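Vanadium-dependent haloperoxidase (Zobellia galactanivorans, PDB 4CIT) probably uses vanadate and hydrogen peroxide to oxidise iodide, acting as a bacterial vanadium-dependent iodoperoxidase. Local coordinates at residues H116-K121 against Y155-A160; V223-Y228 against Y333-I338. All blocks are in the same frame, centred on the assembly; numbering follows the deposited sequence.

Contact 1: residues H116-K121 against Y155-A160; sequences HMELSK and YGLQVA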
# COMPACT_ATOMS: atom_id res chain seq x y z
N HIS A 116 7.32 -15.72 3.49
CA HIS A 116 7.24 -14.33 3.00
C HIS A 116 8.06 -14.20 1.69
O HIS A 116 7.58 -13.67 0.68
CB HIS A 116 7.71 -13.37 4.06
CG HIS A 116 7.46 -11.96 3.73
ND1 HIS A 116 8.22 -11.27 2.81
CD2 HIS A 116 6.50 -11.10 4.17
CE1 HIS A 116 7.69 -10.06 2.66
NE2 HIS A 116 6.67 -9.93 3.49
N MET A 117 9.32 -14.70 1.71
CA MET A 117 10.15 -14.58 0.54
C MET A 117 9.61 -15.37 -0.62
O MET A 117 9.65 -14.92 -1.76
CB MET A 117 11.60 -14.98 0.84
CG MET A 117 12.28 -14.10 1.82
SD MET A 117 14.10 -14.33 2.09
CE MET A 117 14.05 -15.98 2.81
N GLU A 118 9.14 -16.59 -0.36
CA GLU A 118 8.66 -17.41 -1.46
C GLU A 118 7.43 -16.78 -2.15
O GLU A 118 7.37 -16.68 -3.36
CB GLU A 118 8.18 -18.80 -0.89
CG GLU A 118 7.38 -19.68 -1.84
CD GLU A 118 8.07 -20.09 -3.12
OE1 GLU A 118 9.28 -19.97 -3.25
OE2 GLU A 118 7.34 -20.38 -4.11
N LEU A 119 6.46 -16.26 -1.36
CA LEU A 119 5.30 -15.61 -1.99
C LEU A 119 5.66 -14.30 -2.64
O LEU A 119 5.14 -14.00 -3.73
CB LEU A 119 4.16 -15.42 -1.00
CG LEU A 119 3.63 -16.77 -0.58
CD1 LEU A 119 2.56 -16.53 0.37
CD2 LEU A 119 3.03 -17.56 -1.72
N SER A 120 6.55 -13.54 -2.02
CA SER A 120 7.03 -12.31 -2.63
C SER A 120 7.64 -12.61 -4.05
O SER A 120 7.33 -11.94 -5.00
CB SER A 120 8.02 -11.64 -1.79
OG SER A 120 7.45 -11.13 -0.62
N LYS A 121 8.46 -13.65 -4.14
CA LYS A 121 9.06 -14.12 -5.38
C LYS A 121 8.00 -14.45 -6.38
O LYS A 121 8.13 -14.06 -7.54
CB LYS A 121 9.93 -15.33 -5.13
CG LYS A 121 10.74 -15.89 -6.28
CD LYS A 121 10.99 -17.38 -6.05
CE LYS A 121 9.73 -18.16 -6.41
NZ LYS A 121 9.89 -19.61 -6.03
N TYR A 155 8.46 -26.29 6.35
CA TYR A 155 7.17 -25.85 6.90
C TYR A 155 6.79 -24.52 6.25
O TYR A 155 5.62 -24.34 5.88
CB TYR A 155 7.20 -25.75 8.39
CG TYR A 155 5.89 -25.34 9.02
CD1 TYR A 155 4.73 -25.97 8.68
CD2 TYR A 155 5.83 -24.28 9.84
CE1 TYR A 155 3.54 -25.55 9.18
CE2 TYR A 155 4.62 -23.82 10.35
CZ TYR A 155 3.51 -24.43 9.97
OH TYR A 155 2.27 -24.06 10.44
N GLY A 156 7.73 -23.58 6.21
CA GLY A 156 7.49 -22.30 5.51
C GLY A 156 6.97 -22.44 4.08
O GLY A 156 6.03 -21.76 3.66
N LEU A 157 7.54 -23.37 3.32
CA LEU A 157 7.13 -23.64 1.99
C LEU A 157 5.77 -24.35 1.91
O LEU A 157 4.98 -24.07 0.98
CB LEU A 157 8.21 -24.37 1.22
CG LEU A 157 9.58 -23.64 0.98
CD1 LEU A 157 10.52 -24.55 0.20
CD2 LEU A 157 9.42 -22.32 0.26
N GLN A 158 5.46 -25.21 2.86
CA GLN A 158 4.14 -25.81 2.90
C GLN A 158 3.07 -24.77 3.14
O GLN A 158 2.02 -24.80 2.50
CB GLN A 158 4.07 -26.92 3.98
CG GLN A 158 2.83 -27.66 4.02
CD GLN A 158 2.78 -28.60 5.24
OE1 GLN A 158 3.55 -28.47 6.19
NE2 GLN A 158 1.84 -29.50 5.20
N VAL A 159 3.33 -23.88 4.06
CA VAL A 159 2.37 -22.77 4.32
C VAL A 159 2.25 -21.87 3.05
O VAL A 159 1.16 -21.45 2.71
CB VAL A 159 2.72 -22.00 5.57
CG1 VAL A 159 1.81 -20.76 5.70
CG2 VAL A 159 2.63 -22.92 6.81
N ALA A 160 3.35 -21.48 2.43
CA ALA A 160 3.31 -20.69 1.23
C ALA A 160 2.49 -21.36 0.17
O ALA A 160 1.76 -20.67 -0.57
CB ALA A 160 4.73 -20.43 0.68

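Contact 2: residues V223-Y228 against Y333-I338; sequences VPPPAY and YRSNLI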
# COMPACT_ATOMS: atom_id res chain seq x y z
N VAL A 223 -19.82 9.71 -1.48
CA VAL A 223 -20.72 10.58 -2.22
C VAL A 223 -20.15 10.84 -3.63
O VAL A 223 -18.92 10.75 -3.87
CB VAL A 223 -20.98 11.92 -1.47
CG1 VAL A 223 -21.61 11.69 -0.08
CG2 VAL A 223 -19.72 12.70 -1.29
N PRO A 224 -21.03 11.22 -4.60
CA PRO A 224 -20.48 11.50 -5.92
C PRO A 224 -19.73 12.81 -5.94
O PRO A 224 -19.98 13.65 -5.07
CB PRO A 224 -21.71 11.61 -6.80
CG PRO A 224 -22.87 11.90 -5.87
CD PRO A 224 -22.52 11.11 -4.62
N PRO A 225 -18.81 12.99 -6.89
CA PRO A 225 -18.11 14.25 -6.99
C PRO A 225 -19.07 15.31 -7.55
O PRO A 225 -20.06 15.02 -8.20
CB PRO A 225 -17.02 13.98 -8.05
CG PRO A 225 -17.56 12.87 -8.91
CD PRO A 225 -18.54 12.09 -8.07
N PRO A 226 -18.72 16.58 -7.37
CA PRO A 226 -19.48 17.63 -7.98
C PRO A 226 -19.58 17.50 -9.46
O PRO A 226 -18.63 17.05 -10.12
CB PRO A 226 -18.72 18.92 -7.60
CG PRO A 226 -17.59 18.53 -6.78
CD PRO A 226 -17.64 17.05 -6.50
N ALA A 227 -20.78 17.80 -9.96
CA ALA A 227 -21.02 17.68 -11.42
C ALA A 227 -20.05 18.58 -12.22
O ALA A 227 -19.92 19.74 -11.92
CB ALA A 227 -22.42 18.06 -11.76
N TYR A 228 -19.41 18.00 -13.19
CA TYR A 228 -18.62 18.77 -14.14
C TYR A 228 -19.47 19.96 -14.67
O TYR A 228 -20.66 19.84 -15.14
CB TYR A 228 -18.19 17.89 -15.28
CG TYR A 228 -17.50 18.65 -16.39
CD1 TYR A 228 -16.17 18.93 -16.30
CD2 TYR A 228 -18.18 19.12 -17.49
CE1 TYR A 228 -15.50 19.56 -17.29
CE2 TYR A 228 -17.48 19.81 -18.50
CZ TYR A 228 -16.12 20.01 -18.35
OH TYR A 228 -15.37 20.72 -19.24
N TYR A 333 -13.36 4.44 -11.35
CA TYR A 333 -13.93 3.96 -12.59
C TYR A 333 -15.47 4.00 -12.59
O TYR A 333 -16.06 3.91 -13.63
CB TYR A 333 -13.27 2.63 -13.07
CG TYR A 333 -11.90 2.84 -13.53
CD1 TYR A 333 -11.60 3.23 -14.82
CD2 TYR A 333 -10.83 2.66 -12.66
CE1 TYR A 333 -10.33 3.47 -15.23
CE2 TYR A 333 -9.55 2.91 -13.06
CZ TYR A 333 -9.26 3.32 -14.37
OH TYR A 333 -7.96 3.47 -14.78
N ARG A 334 -16.09 4.28 -11.46
CA ARG A 334 -17.52 4.62 -11.41
C ARG A 334 -17.71 6.05 -11.87
O ARG A 334 -18.53 6.31 -12.76
CB ARG A 334 -18.09 4.39 -10.01
CG ARG A 334 -19.50 4.96 -9.75
CD ARG A 334 -20.08 4.79 -8.35
NE ARG A 334 -20.09 3.39 -8.03
CZ ARG A 334 -19.18 2.77 -7.29
NH1 ARG A 334 -18.21 3.41 -6.62
NH2 ARG A 334 -19.30 1.47 -7.17
N SER A 335 -17.00 7.00 -11.29
CA SER A 335 -17.19 8.42 -11.57
C SER A 335 -16.42 8.86 -12.87
O SER A 335 -16.84 9.80 -13.56
CB SER A 335 -16.81 9.25 -10.35
OG SER A 335 -15.49 9.04 -9.97
N ASN A 336 -15.29 8.19 -13.12
CA ASN A 336 -14.49 8.38 -14.31
C ASN A 336 -14.32 9.86 -14.66
O ASN A 336 -14.68 10.31 -15.74
CB ASN A 336 -15.13 7.59 -15.45
CG ASN A 336 -14.24 7.51 -16.67
OD1 ASN A 336 -13.03 7.36 -16.59
ND2 ASN A 336 -14.86 7.57 -17.82
N LEU A 337 -13.78 10.60 -13.70
CA LEU A 337 -13.69 12.07 -13.74
C LEU A 337 -12.43 12.60 -14.33
O LEU A 337 -11.34 12.19 -13.98
CB LEU A 337 -13.88 12.59 -12.33
CG LEU A 337 -14.08 14.11 -12.21
CD1 LEU A 337 -15.38 14.63 -12.87
CD2 LEU A 337 -14.01 14.51 -10.71
N ILE A 338 -12.59 13.62 -15.19
CA ILE A 338 -11.49 14.32 -15.82
C ILE A 338 -10.55 14.99 -14.83
O ILE A 338 -10.99 15.49 -13.79
CB ILE A 338 -12.17 15.36 -16.75
CG1 ILE A 338 -11.20 15.92 -17.79
CG2 ILE A 338 -12.87 16.44 -15.93
CD1 ILE A 338 -12.01 16.52 -18.99

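Contact 1: residues H116-K121 against Y155-A160
Ala-160 meets Glu-118 and Leu-119 where helix 108-123 packs on helix 146-167, and its single methyl is at the centre of the contact. CB of Ala-160 points at the other helix and lies 3.7 Å from CG of Glu-118; CG of Leu-119 also meets it, at 4.0 Å. The axes of the short segments approach to 9.2 Å and cross at -42°, with CA of Leu-119 and CA of Ala-160 6.3 Å apart. Leu-119 turns its end inward and brings CD2 to 3.6 Å from the carbonyl O of Ala-160, a plain van der Waals touch; the same side chain also rests on Ala-72 of helix 59-80.

Glu-118 does its packing with methylenes. Its CG swings away from the backbone N (chi1 167°) over Ala-160, and the bend at chi2 then turns the carboxylate along its own helix toward the C-terminal end. There OE1 takes NZ of Lys-121 at 2.9 Å on its syn side, while OE2 pairs with Arg-122. Leu-157 crosses this chain at about a right angle, its CD2 3.9 Å from CB of Glu-118. With an alanine here in place of Glu-118, Lys-121 and Arg-122 would probably lose the carboxylate they share, and a gap is likely beside the methyl of Ala-160.

This is ordinary helix-helix packing in an all-helical part of the fold. Apart from the touch on the carbonyl O of Ala-160, the interface is carbon on carbon, whereas the charges are settled within one helix, which implies that Glu-118 can lend its aliphatic stem to the seam while its two basic neighbours probably offset its charge.

Contact 2: residues V223-Y228 against Y333-I338
Two chi1 torsions set up this contact: Tyr-228 sends CG opposite its backbone N (173°), and Ile-338 does the same with CG1 (-163°), which puts the CG2 methyl of Ile-338 between its own N and carbonyl carbon, toward Tyr-228. CD1 of Tyr-228 and CG2 of Ile-338 are then 4.2 Å apart, the two side chains meeting at a slant. The setting is the helical vanadium haloperoxidase fold of the PAP2 superfamily, at the point where helix 307-335 ends and the chain leaves it through Asn-336, whose phi is positive. Against this exit lies the proline-rich loop 223-228, extended and without regular secondary structure.

Beyond the tyrosine, Pro-225 is the other main contributor. Its ring stands over the helix end, touching Ser-335 as well as Leu-337, whose CD2 is 4.1 Å from CB of Pro-225, so one proline spans both sides of the turn at Asn-336. The hydroxyl of Ser-335 takes no part in this packing, since OG bonds back to the carbonyl O of Glu-331 in the helix.

Helix 340-347 continues the apolar surface, Val-343 touching both Tyr-228 and Ile-338, and the ring of Phe-236 meets that of Tyr-228 with the planes at about 55°. Leu-337, on which the loop packs, has its side chain about 10 Å from a bound vanadate, near the pocket that Arg-339, the next residue after the segment, helps to line. At the helix end, CG and CD of Pro-225 each sit 4.0 Å from CB of Ser-335.

In the fold
The two contacts lie on opposite sides of the chain's centre, their own centres 41 Å apart and their nearest atoms about 24 Å apart. They come in series: contact 1 closes, joining helix 108-123 to helix 146-167, before contact 2 opens in the loop ahead of helix 235-253. They share no helix. Contact 1 pairs helices from the N-terminal half with only 33 residues between its segments, whereas contact 2 spans 104 residues and ties an earlier loop to the end of helix 307-335, within the PAP2 range. One therefore belongs to local helix packing, and the other to longer-range packing near the vanadate site.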